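Metallo-beta-lactamase family protein (Staphylococcus aureus, PDB 3R2U) is probably a non-haem iron enzyme of the metallo-beta-lactamase superfamily with a rhodanese-like domain, perhaps acting on sulfur compounds like the related persulfide dioxygenases. Local coordinates at residues Ile52-Ile63 against Phe85-Leu96; Ala98-Ser106 against Met115-His124. One frame throughout, in Å; residues are numbered along the deposited sequence. Where two conformers were deposited one is given.

Contact 1 (Ile52-Ile63 against Phe85-Leu96); sequences IIDPIRDLSSYI and FASGIRDVAIKL
Leu-59 and Pro-55 lie against helix 89-96 in the metallo-beta-lactamase fold, where the loop after strand 49-53 crosses the start of that helix. Leu-59 carries the apolar part: its CD2 meets Val-92 CG2 at 3.7 Å, the two side chains crossing at a slant, while Leu-59 CD1 faces Leu-96 CD1 tip to tip at 4.0 Å. Pro-55 CG sits against the first helical turn, 3.8 Å from Ile-89 N. Gly-88, the N-cap residue, approaches too closely for a side chain: Gly-88 CA is 3.2 Å from Ile-56 O, a CA-H...O contact. Gly-88 N donates to Pro-55 O nearly straight (168° at the hydrogen) but from 48° above the carbonyl plane. The same oxygen lies at the edge of the ring of Phe-85; that side chain lies about 7 Å from the bound iron(III) ion and crosses Ile-56 at roughly a right angle. Arg-57 bends at its third torsion (chi3 81°), after its CD has packed on Ala-86 CB at 3.6 Å; its guanidinium continues to a salt bridge with Asp-361. Asp-91, whose carboxylate also accepts from Tyr-284 N, is linked to Arg-57 by water: one molecule accepts from Arg-57 NE and lies 2.6 Å from Asp-91 OD1, and another donates to both Asp-91 OD2 and Arg-57 O, the water oxygen 2.6 Å from Arg-57 O.

Contact 2 (Ala98-Ser106 against Met115-His124); sequences ANIYVSGES and MPNHTHFVQH
Tyr-101 and His-120 face the same way from neighbouring parallel strands, 99-103 and 120-122, the latter being the outermost strand of its mixed sheet within this chain of the metallo-beta-lactamase fold. Both side chains have CG beside the backbone N (chi1 -57° and -65°), directing them the same way; with similar chi2 values the ring planes come within 11° of each other. The centroids are 4.6 Å apart and the rings barely overlap: His-120 ND1 lies over the rim of the tyrosine face. Ile-100 O receives His-120 N at 2.8 Å and, weakly, His-120 ND1, a second and looser link. The ladder continues with Val-102 N to His-120 O, Val-122 N to Val-102 O and Gly-104 N to Val-122 O. Asn-99 ND2 sits at the edge of the imidazole, its amide plane steeply inclined. Val-102 and Phe-121 run alongside one another on the other face, CG2 to CD2 3.9 Å, and Thr-119 CG2 covers one phenyl face near its rim. Met-115, folded at chi2 and chi3, brings CE to Ile-100 CD1 at 3.7 Å and points tip to tip at Val-102. Thr-119 N closes the type II turn on Pro-116 O, and Thr-119 OG1 donates to the same oxygen from the same face. Beyond the strands, Glu-105 bends at chi2, placing its carboxylate beside Gln-123 CB; the anti lone pair of Glu-105 OE2 accepts from His-124 N at 2.7 Å.

Overall arrangement
Contact 1 is the more deeply buried, its centre about 11 Å from the centre of the chain, and none of its touching residues is exposed; contact 2, about 17 Å out, is only partly buried. Both serve the same mixed sheet, in which strands 49-53 and 99-103 flank strand 72-77. Contact 1 sets mainly the loop after strand 49-53 on helix 89-96 and the loop leading into it, through aliphatic packing, one direct backbone bond and bridging waters, whereas contact 2 relies on a parallel-strand ladder with aromatic and polar side chains beside it. Helix 89-96 connects them: Val-92 CG1 packs on Ala-98 CB at 3.6 Å, and Ala-93 CB meets Pro-116 CG at 3.5 Å.

Contact 1 (Ile52-Ile63 against Phe85-Leu96)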
loop_
_atom_site.group_PDB
_atom_site.type_symbol
_atom_site.label_atom_id
_atom_site.label_comp_id
_atom_site.label_asym_id
_atom_site.label_seq_id
_atom_site.Cartn_x
_atom_site.Cartn_y
_atom_site.Cartn_z
ATOM N N ILE A 52 -9.997 -6.815 23.893
ATOM C CA ILE A 52 -10.691 -6.947 22.607
ATOM C C ILE A 52 -11.996 -7.698 22.859
ATOM O O ILE A 52 -11.986 -8.773 23.464
ATOM C CB ILE A 52 -9.933 -7.778 21.574
ATOM C CG1 ILE A 52 -8.514 -7.261 21.339
ATOM C CG2 ILE A 52 -10.702 -7.770 20.256
ATOM C CD1 ILE A 52 -7.640 -8.252 20.560
ATOM N N ILE A 53 -13.110 -7.152 22.376
ATOM C CA ILE A 53 -14.409 -7.825 22.462
ATOM C C ILE A 53 -14.786 -8.364 21.071
ATOM O O ILE A 53 -14.748 -7.626 20.073
ATOM C CB ILE A 53 -15.488 -6.889 22.998
ATOM C CG1 ILE A 53 -15.143 -6.530 24.452
ATOM C CG2 ILE A 53 -16.853 -7.566 22.911
ATOM C CD1 ILE A 53 -16.014 -5.505 25.023
ATOM N N ASP A 54 -15.143 -9.648 21.029
ATOM C CA ASP A 54 -15.463 -10.381 19.812
ATOM C C ASP A 54 -14.358 -10.310 18.740
ATOM O O ASP A 54 -14.604 -9.958 17.602
ATOM C CB ASP A 54 -16.854 -9.978 19.261
ATOM C CG ASP A 54 -18.019 -10.545 20.108
ATOM O OD1 ASP A 54 -17.773 -11.501 20.891
ATOM O OD2 ASP A 54 -19.190 -10.072 19.949
ATOM N N PRO A 55 -13.135 -10.699 19.100
ATOM C CA PRO A 55 -12.065 -10.623 18.127
ATOM C C PRO A 55 -12.189 -11.565 16.952
ATOM O O PRO A 55 -12.674 -12.677 17.098
ATOM C CB PRO A 55 -10.843 -11.049 18.931
ATOM C CG PRO A 55 -11.401 -11.925 20.023
ATOM C CD PRO A 55 -12.671 -11.245 20.383
ATOM N N ILE A 56 -11.738 -11.086 15.791
ATOM C CA ILE A 56 -11.638 -11.891 14.597
ATOM C C ILE A 56 -10.288 -12.624 14.721
ATOM O O ILE A 56 -9.554 -12.395 15.688
ATOM C CB ILE A 56 -11.736 -11.046 13.310
ATOM C CG1 ILE A 56 -10.627 -9.983 13.232
ATOM C CG2 ILE A 56 -13.100 -10.363 13.257
ATOM C CD1 ILE A 56 -10.507 -9.333 11.850
ATOM N N ARG A 57 -9.965 -13.488 13.758
ATOM C CA ARG A 57 -8.731 -14.291 13.818
ATOM C C ARG A 57 -7.441 -13.514 13.575
ATOM O O ARG A 57 -6.388 -13.857 14.126
ATOM C CB ARG A 57 -8.781 -15.436 12.802
ATOM C CG ARG A 57 -9.649 -16.557 13.178
ATOM C CD ARG A 57 -9.639 -17.585 12.072
ATOM N NE ARG A 57 -8.483 -18.473 12.087
ATOM C CZ ARG A 57 -8.041 -19.150 11.029
ATOM N NH1 ARG A 57 -8.597 -18.970 9.823
ATOM N NH2 ARG A 57 -7.025 -19.986 11.159
ATOM N N ASP A 58 -7.516 -12.523 12.690
ATOM C CA ASP A 58 -6.372 -11.673 12.392
ATOM C C ASP A 58 -6.377 -10.575 13.441
ATOM O O ASP A 58 -7.291 -9.745 13.479
ATOM C CB ASP A 58 -6.502 -11.125 10.986
ATOM C CG ASP A 58 -5.462 -10.107 10.654
ATOM O OD1 ASP A 58 -4.611 -9.790 11.502
ATOM O OD2 ASP A 58 -5.534 -9.591 9.525
ATOM N N LEU A 59 -5.370 -10.572 14.306
ATOM C CA LEU A 59 -5.341 -9.632 15.431
ATOM C C LEU A 59 -4.589 -8.332 15.142
ATOM O O LEU A 59 -4.537 -7.459 15.996
ATOM C CB LEU A 59 -4.679 -10.310 16.639
ATOM C CG LEU A 59 -5.290 -11.624 17.155
ATOM C CD1 LEU A 59 -4.533 -12.117 18.410
ATOM C CD2 LEU A 59 -6.766 -11.467 17.461
ATOM N N SER A 60 -4.029 -8.209 13.949
ATOM C CA SER A 60 -3.164 -7.075 13.604
ATOM C C SER A 60 -3.750 -5.677 13.798
ATOM O O SER A 60 -3.047 -4.784 14.269
ATOM C CB SER A 60 -2.607 -7.221 12.181
ATOM O OG SER A 60 -3.624 -7.203 11.209
ATOM N N SER A 61 -5.021 -5.490 13.441
ATOM C CA SER A 61 -5.654 -4.186 13.576
ATOM C C SER A 61 -5.751 -3.763 15.025
ATOM O O SER A 61 -5.435 -2.622 15.359
ATOM C CB SER A 61 -7.035 -4.166 12.926
ATOM O OG SER A 61 -6.924 -4.047 11.523
ATOM N N TYR A 62 -6.163 -4.681 15.892
ATOM C CA TYR A 62 -6.277 -4.367 17.303
ATOM C C TYR A 62 -4.888 -4.019 17.858
ATOM O O TYR A 62 -4.719 -3.034 18.585
ATOM C CB TYR A 62 -6.864 -5.532 18.101
ATOM C CG TYR A 62 -8.099 -6.170 17.516
ATOM C CD1 TYR A 62 -9.299 -5.469 17.415
ATOM C CD2 TYR A 62 -8.084 -7.506 17.120
ATOM C CE1 TYR A 62 -10.430 -6.067 16.901
ATOM C CE2 TYR A 62 -9.195 -8.113 16.606
ATOM C CZ TYR A 62 -10.376 -7.409 16.510
ATOM O OH TYR A 62 -11.477 -8.030 15.989
ATOM N N ILE A 63 -3.901 -4.836 17.494
ATOM C CA ILE A 63 -2.519 -4.651 17.928
ATOM C C ILE A 63 -1.951 -3.284 17.507
ATOM O O ILE A 63 -1.365 -2.587 18.335
ATOM C CB ILE A 63 -1.606 -5.794 17.396
ATOM C CG1 ILE A 63 -1.954 -7.109 18.099
ATOM C CG2 ILE A 63 -0.133 -5.447 17.589
ATOM C CD1 ILE A 63 -1.296 -8.345 17.491
ATOM N N PHE A 85 -18.676 -15.947 11.808
ATOM C CA PHE A 85 -17.258 -15.658 11.554
ATOM C C PHE A 85 -16.476 -16.521 12.520
ATOM O O PHE A 85 -17.044 -17.055 13.461
ATOM C CB PHE A 85 -16.880 -14.169 11.689
ATOM C CG PHE A 85 -16.865 -13.672 13.094
ATOM C CD1 PHE A 85 -18.048 -13.319 13.728
ATOM C CD2 PHE A 85 -15.673 -13.575 13.799
ATOM C CE1 PHE A 85 -18.046 -12.874 15.044
ATOM C CE2 PHE A 85 -15.656 -13.117 15.114
ATOM C CZ PHE A 85 -16.848 -12.767 15.742
ATOM N N ALA A 86 -15.179 -16.651 12.267
ATOM C CA ALA A 86 -14.319 -17.484 13.070
ATOM C C ALA A 86 -13.725 -16.657 14.185
ATOM O O ALA A 86 -13.099 -15.636 13.940
ATOM C CB ALA A 86 -13.230 -18.106 12.202
ATOM N N SER A 87 -13.948 -17.092 15.424
ATOM C CA SER A 87 -13.436 -16.378 16.586
ATOM C C SER A 87 -11.921 -16.387 16.700
ATOM O O SER A 87 -11.281 -17.424 16.529
ATOM C CB SER A 87 -13.971 -17.031 17.853
ATOM O OG SER A 87 -13.341 -16.495 19.006
ATOM N N GLY A 88 -11.356 -15.235 17.042
ATOM C CA GLY A 88 -9.924 -15.154 17.317
ATOM C C GLY A 88 -9.609 -15.281 18.815
ATOM O O GLY A 88 -8.468 -15.116 19.221
ATOM N N ILE A 89 -10.592 -15.656 19.640
ATOM C CA ILE A 89 -10.380 -15.651 21.097
ATOM C C ILE A 89 -9.290 -16.618 21.569
ATOM O O ILE A 89 -8.515 -16.276 22.464
ATOM C CB ILE A 89 -11.700 -15.849 21.913
ATOM C CG1 ILE A 89 -11.535 -15.361 23.361
ATOM C CG2 ILE A 89 -12.147 -17.302 21.917
ATOM C CD1 ILE A 89 -11.971 -13.989 23.603
ATOM N N ARG A 90 -9.237 -17.816 20.993
ATOM C CA ARG A 90 -8.201 -18.765 21.353
ATOM C C ARG A 90 -6.832 -18.247 20.884
ATOM O O ARG A 90 -5.827 -18.435 21.563
ATOM C CB ARG A 90 -8.498 -20.148 20.771
ATOM C CG ARG A 90 -9.717 -20.855 21.412
ATOM C CD ARG A 90 -9.946 -22.199 20.751
ATOM N NE ARG A 90 -11.155 -22.875 21.221
ATOM C CZ ARG A 90 -12.393 -22.586 20.821
ATOM N NH1 ARG A 90 -13.414 -23.276 21.302
ATOM N NH2 ARG A 90 -12.620 -21.606 19.954
ATOM N N ASP A 91 -6.800 -17.592 19.726
ATOM C CA ASP A 91 -5.553 -17.010 19.200
ATOM C C ASP A 91 -5.045 -15.940 20.169
ATOM O O ASP A 91 -3.829 -15.812 20.388
ATOM C CB ASP A 91 -5.743 -16.386 17.801
ATOM C CG ASP A 91 -5.850 -17.426 16.683
ATOM O OD1 ASP A 91 -6.707 -18.352 16.759
ATOM O OD2 ASP A 91 -5.068 -17.279 15.693
ATOM N N VAL A 92 -5.971 -15.168 20.743
ATOM C CA VAL A 92 -5.585 -14.129 21.703
ATOM C C VAL A 92 -4.895 -14.741 22.936
ATOM O O VAL A 92 -3.835 -14.290 23.347
ATOM C CB VAL A 92 -6.784 -13.278 22.152
ATOM C CG1 VAL A 92 -6.405 -12.398 23.354
ATOM C CG2 VAL A 92 -7.280 -12.450 20.995
ATOM N N ALA A 93 -5.503 -15.777 23.499
ATOM C CA ALA A 93 -4.981 -16.458 24.668
ATOM C C ALA A 93 -3.612 -17.080 24.377
ATOM O O ALA A 93 -2.679 -16.968 25.174
ATOM C CB ALA A 93 -5.979 -17.562 25.119
ATOM N N ILE A 94 -3.495 -17.729 23.223
ATOM C CA ILE A 94 -2.253 -18.412 22.856
ATOM C C ILE A 94 -1.129 -17.477 22.351
ATOM O O ILE A 94 0.008 -17.580 22.800
ATOM C CB ILE A 94 -2.520 -19.519 21.815
ATOM C CG1 ILE A 94 -3.429 -20.603 22.433
ATOM C CG2 ILE A 94 -1.186 -20.135 21.329
ATOM C CD1 ILE A 94 -3.912 -21.646 21.430
ATOM N N LYS A 95 -1.444 -16.546 21.459
ATOM C CA LYS A 95 -0.385 -15.703 20.882
ATOM C C LYS A 95 -0.001 -14.557 21.774
ATOM O O LYS A 95 1.166 -14.176 21.803
ATOM C CB LYS A 95 -0.797 -15.153 19.505
ATOM C CG LYS A 95 -0.960 -16.209 18.409
ATOM C CD LYS A 95 -1.221 -15.550 17.068
ATOM C CE LYS A 95 -1.368 -16.530 15.919
ATOM N NZ LYS A 95 -1.554 -15.762 14.641
ATOM N N LEU A 96 -0.981 -13.992 22.488
ATOM C CA LEU A 96 -0.732 -12.824 23.315
ATOM C C LEU A 96 -0.662 -13.128 24.825
ATOM O O LEU A 96 -0.423 -12.218 25.622
ATOM C CB LEU A 96 -1.801 -11.753 23.034
ATOM C CG LEU A 96 -1.990 -11.318 21.580
ATOM C CD1 LEU A 96 -2.984 -10.155 21.507
ATOM C CD2 LEU A 96 -0.669 -10.912 20.925
HETATM O O HOH W 1 -12.295 -14.123 11.925
HETATM O O HOH W 2 -7.868 -19.586 14.724
HETATM O O HOH W 3 -4.058 -14.602 15.124
#

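Contact 2 (Ala98-Ser106 against Met115-His124)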
loop_
_atom_site.group_PDB
_atom_site.type_symbol
_atom_site.label_atom_id
_atom_site.label_comp_id
_atom_site.label_asym_id
_atom_site.label_seq_id
_atom_site.Cartn_x
_atom_site.Cartn_y
_atom_site.Cartn_z
ATOM N N ALA A 98 -2.956 -13.524 26.805
ATOM C CA ALA A 98 -3.941 -12.672 27.453
ATOM C C ALA A 98 -4.962 -13.508 28.221
ATOM O O ALA A 98 -5.130 -14.717 27.968
ATOM C CB ALA A 98 -4.656 -11.821 26.406
ATOM N N ASN A 99 -5.611 -12.876 29.191
ATOM C CA ASN A 99 -6.716 -13.513 29.891
ATOM C C ASN A 99 -7.916 -13.455 28.961
ATOM O O ASN A 99 -8.175 -12.410 28.373
ATOM C CB ASN A 99 -7.029 -12.779 31.183
ATOM C CG ASN A 99 -5.969 -13.008 32.243
ATOM O OD1 ASN A 99 -5.354 -12.081 32.723
ATOM N ND2 ASN A 99 -5.726 -14.248 32.562
ATOM N N ILE A 100 -8.615 -14.572 28.783
ATOM C CA ILE A 100 -9.807 -14.576 27.951
ATOM C C ILE A 100 -11.030 -14.962 28.760
ATOM O O ILE A 100 -10.948 -15.744 29.699
ATOM C CB ILE A 100 -9.654 -15.427 26.677
ATOM C CG1 ILE A 100 -9.405 -16.901 27.016
ATOM C CG2 ILE A 100 -8.493 -14.856 25.827
ATOM C CD1 ILE A 100 -9.598 -17.823 25.806
ATOM N N TYR A 101 -12.156 -14.362 28.388
ATOM C CA TYR A 101 -13.418 -14.506 29.092
ATOM C C TYR A 101 -14.481 -14.916 28.102
ATOM O O TYR A 101 -14.713 -14.224 27.106
ATOM C CB TYR A 101 -13.790 -13.166 29.760
ATOM C CG TYR A 101 -12.694 -12.694 30.699
ATOM C CD1 TYR A 101 -11.557 -12.065 30.197
ATOM C CD2 TYR A 101 -12.774 -12.904 32.070
ATOM C CE1 TYR A 101 -10.545 -11.657 31.018
ATOM C CE2 TYR A 101 -11.747 -12.496 32.919
ATOM C CZ TYR A 101 -10.638 -11.870 32.380
ATOM O OH TYR A 101 -9.595 -11.451 33.175
ATOM N N VAL A 102 -15.080 -16.077 28.346
ATOM C CA VAL A 102 -16.140 -16.572 27.504
ATOM C C VAL A 102 -17.261 -17.057 28.425
ATOM O O VAL A 102 -17.054 -17.295 29.614
ATOM C CB VAL A 102 -15.674 -17.713 26.582
ATOM C CG1 VAL A 102 -14.512 -17.255 25.688
ATOM C CG2 VAL A 102 -15.312 -18.946 27.387
ATOM N N SER A 103 -18.453 -17.193 27.875
ATOM C CA SER A 103 -19.580 -17.616 28.661
ATOM C C SER A 103 -19.510 -19.039 29.229
ATOM O O SER A 103 -19.233 -20.013 28.512
ATOM C CB SER A 103 -20.869 -17.475 27.843
ATOM O OG SER A 103 -22.004 -17.925 28.600
ATOM N N GLY A 104 -19.783 -19.131 30.533
ATOM C CA GLY A 104 -19.944 -20.404 31.221
ATOM C C GLY A 104 -21.426 -20.619 31.498
ATOM O O GLY A 104 -21.784 -21.449 32.309
ATOM N N GLU A 105 -22.293 -19.852 30.833
ATOM C CA GLU A 105 -23.738 -19.960 31.024
ATOM C C GLU A 105 -24.332 -20.933 30.016
ATOM O O GLU A 105 -25.344 -20.659 29.385
ATOM C CB GLU A 105 -24.410 -18.592 30.878
ATOM C CG GLU A 105 -24.098 -17.597 31.998
ATOM C CD GLU A 105 -24.770 -17.938 33.331
ATOM O OE1 GLU A 105 -25.453 -18.985 33.410
ATOM O OE2 GLU A 105 -24.608 -17.160 34.308
ATOM N N SER A 106 -23.697 -22.075 29.873
ATOM C CA SER A 106 -24.114 -23.070 28.905
ATOM C C SER A 106 -24.401 -24.363 29.634
ATOM O O SER A 106 -24.001 -24.527 30.786
ATOM C CB SER A 106 -22.978 -23.281 27.901
ATOM O OG SER A 106 -21.800 -23.692 28.592
ATOM N N MET A 115 -10.640 -25.396 25.258
ATOM C CA MET A 115 -10.224 -24.032 25.549
ATOM C C MET A 115 -8.840 -24.001 26.151
ATOM O O MET A 115 -8.446 -24.922 26.824
ATOM C CB MET A 115 -11.203 -23.343 26.501
ATOM C CG MET A 115 -12.574 -23.089 25.906
ATOM S SD MET A 115 -12.508 -22.164 24.382
ATOM C CE MET A 115 -12.040 -20.527 25.000
ATOM N N PRO A 116 -8.096 -22.916 25.910
ATOM C CA PRO A 116 -6.760 -22.839 26.477
ATOM C C PRO A 116 -6.801 -22.794 27.993
ATOM O O PRO A 116 -7.821 -22.427 28.593
ATOM C CB PRO A 116 -6.170 -21.542 25.891
ATOM C CG PRO A 116 -7.248 -20.840 25.225
ATOM C CD PRO A 116 -8.422 -21.772 25.055
ATOM N N ASN A 117 -5.707 -23.215 28.607
ATOM C CA ASN A 117 -5.617 -23.221 30.053
ATOM C C ASN A 117 -5.842 -21.833 30.593
ATOM O O ASN A 117 -5.448 -20.824 29.971
ATOM C CB ASN A 117 -4.266 -23.779 30.536
ATOM C CG ASN A 117 -4.195 -25.293 30.430
ATOM O OD1 ASN A 117 -5.226 -25.972 30.395
ATOM N ND2 ASN A 117 -2.977 -25.833 30.404
ATOM N N HIS A 118 -6.533 -21.785 31.723
ATOM C CA HIS A 118 -6.806 -20.533 32.414
ATOM C C HIS A 118 -7.929 -19.674 31.806
ATOM O O HIS A 118 -8.191 -18.577 32.295
ATOM C CB HIS A 118 -5.510 -19.725 32.587
ATOM C CG HIS A 118 -4.412 -20.499 33.245
ATOM N ND1 HIS A 118 -4.399 -20.763 34.598
ATOM C CD2 HIS A 118 -3.298 -21.079 32.738
ATOM C CE1 HIS A 118 -3.321 -21.468 34.897
ATOM N NE2 HIS A 118 -2.638 -21.673 33.786
ATOM N N THR A 119 -8.596 -20.168 30.761
ATOM C CA THR A 119 -9.767 -19.485 30.204
ATOM C C THR A 119 -10.722 -19.184 31.360
ATOM O O THR A 119 -10.844 -19.985 32.277
ATOM C CB THR A 119 -10.491 -20.404 29.199
ATOM O OG1 THR A 119 -9.657 -20.588 28.061
ATOM C CG2 THR A 119 -11.837 -19.823 28.744
ATOM N N HIS A 120 -11.366 -18.025 31.348
ATOM C CA HIS A 120 -12.322 -17.691 32.404
ATOM C C HIS A 120 -13.722 -17.895 31.870
ATOM O O HIS A 120 -14.110 -17.259 30.904
ATOM C CB HIS A 120 -12.170 -16.238 32.870
ATOM C CG HIS A 120 -10.862 -15.952 33.517
ATOM N ND1 HIS A 120 -9.756 -15.542 32.804
ATOM C CD2 HIS A 120 -10.471 -16.036 34.812
ATOM C CE1 HIS A 120 -8.737 -15.384 33.634
ATOM N NE2 HIS A 120 -9.145 -15.679 34.857
ATOM N N PHE A 121 -14.462 -18.804 32.480
ATOM C CA PHE A 121 -15.845 -19.050 32.105
ATOM C C PHE A 121 -16.669 -18.175 33.018
ATOM O O PHE A 121 -16.788 -18.451 34.204
ATOM C CB PHE A 121 -16.183 -20.521 32.267
ATOM C CG PHE A 121 -15.412 -21.406 31.340
ATOM C CD1 PHE A 121 -14.197 -21.944 31.722
ATOM C CD2 PHE A 121 -15.885 -21.669 30.070
ATOM C CE1 PHE A 121 -13.483 -22.760 30.854
ATOM C CE2 PHE A 121 -15.180 -22.488 29.207
ATOM C CZ PHE A 121 -13.989 -23.031 29.598
ATOM N N VAL A 122 -17.214 -17.102 32.472
ATOM C CA VAL A 122 -17.935 -16.139 33.283
ATOM C C VAL A 122 -19.426 -16.384 33.341
ATOM O O VAL A 122 -20.016 -16.978 32.437
ATOM C CB VAL A 122 -17.642 -14.683 32.814
ATOM C CG1 VAL A 122 -16.155 -14.391 32.983
ATOM C CG2 VAL A 122 -18.074 -14.451 31.354
ATOM N N GLN A 123 -20.042 -15.916 34.420
ATOM C CA GLN A 123 -21.473 -16.064 34.596
ATOM C C GLN A 123 -22.133 -14.748 34.919
ATOM O O GLN A 123 -21.469 -13.765 35.209
ATOM C CB GLN A 123 -21.721 -17.088 35.686
ATOM C CG GLN A 123 -21.293 -18.483 35.238
ATOM C CD GLN A 123 -21.603 -19.552 36.230
ATOM O OE1 GLN A 123 -21.622 -19.316 37.436
ATOM N NE2 GLN A 123 -21.838 -20.757 35.733
ATOM N N HIS A 124 -23.457 -14.747 34.874
ATOM C CA HIS A 124 -24.240 -13.580 35.192
ATOM C C HIS A 124 -23.731 -12.891 36.472
ATOM O O HIS A 124 -23.482 -13.541 37.490
ATOM C CB HIS A 124 -25.701 -13.992 35.362
ATOM C CG HIS A 124 -26.621 -12.845 35.599
ATOM N ND1 HIS A 124 -26.930 -11.935 34.615
ATOM C CD2 HIS A 124 -27.322 -12.472 36.695
ATOM C CE1 HIS A 124 -27.763 -11.031 35.103
ATOM N NE2 HIS A 124 -28.013 -11.333 36.362
HETATM O O HOH W 4 -7.603 -16.821 30.451
#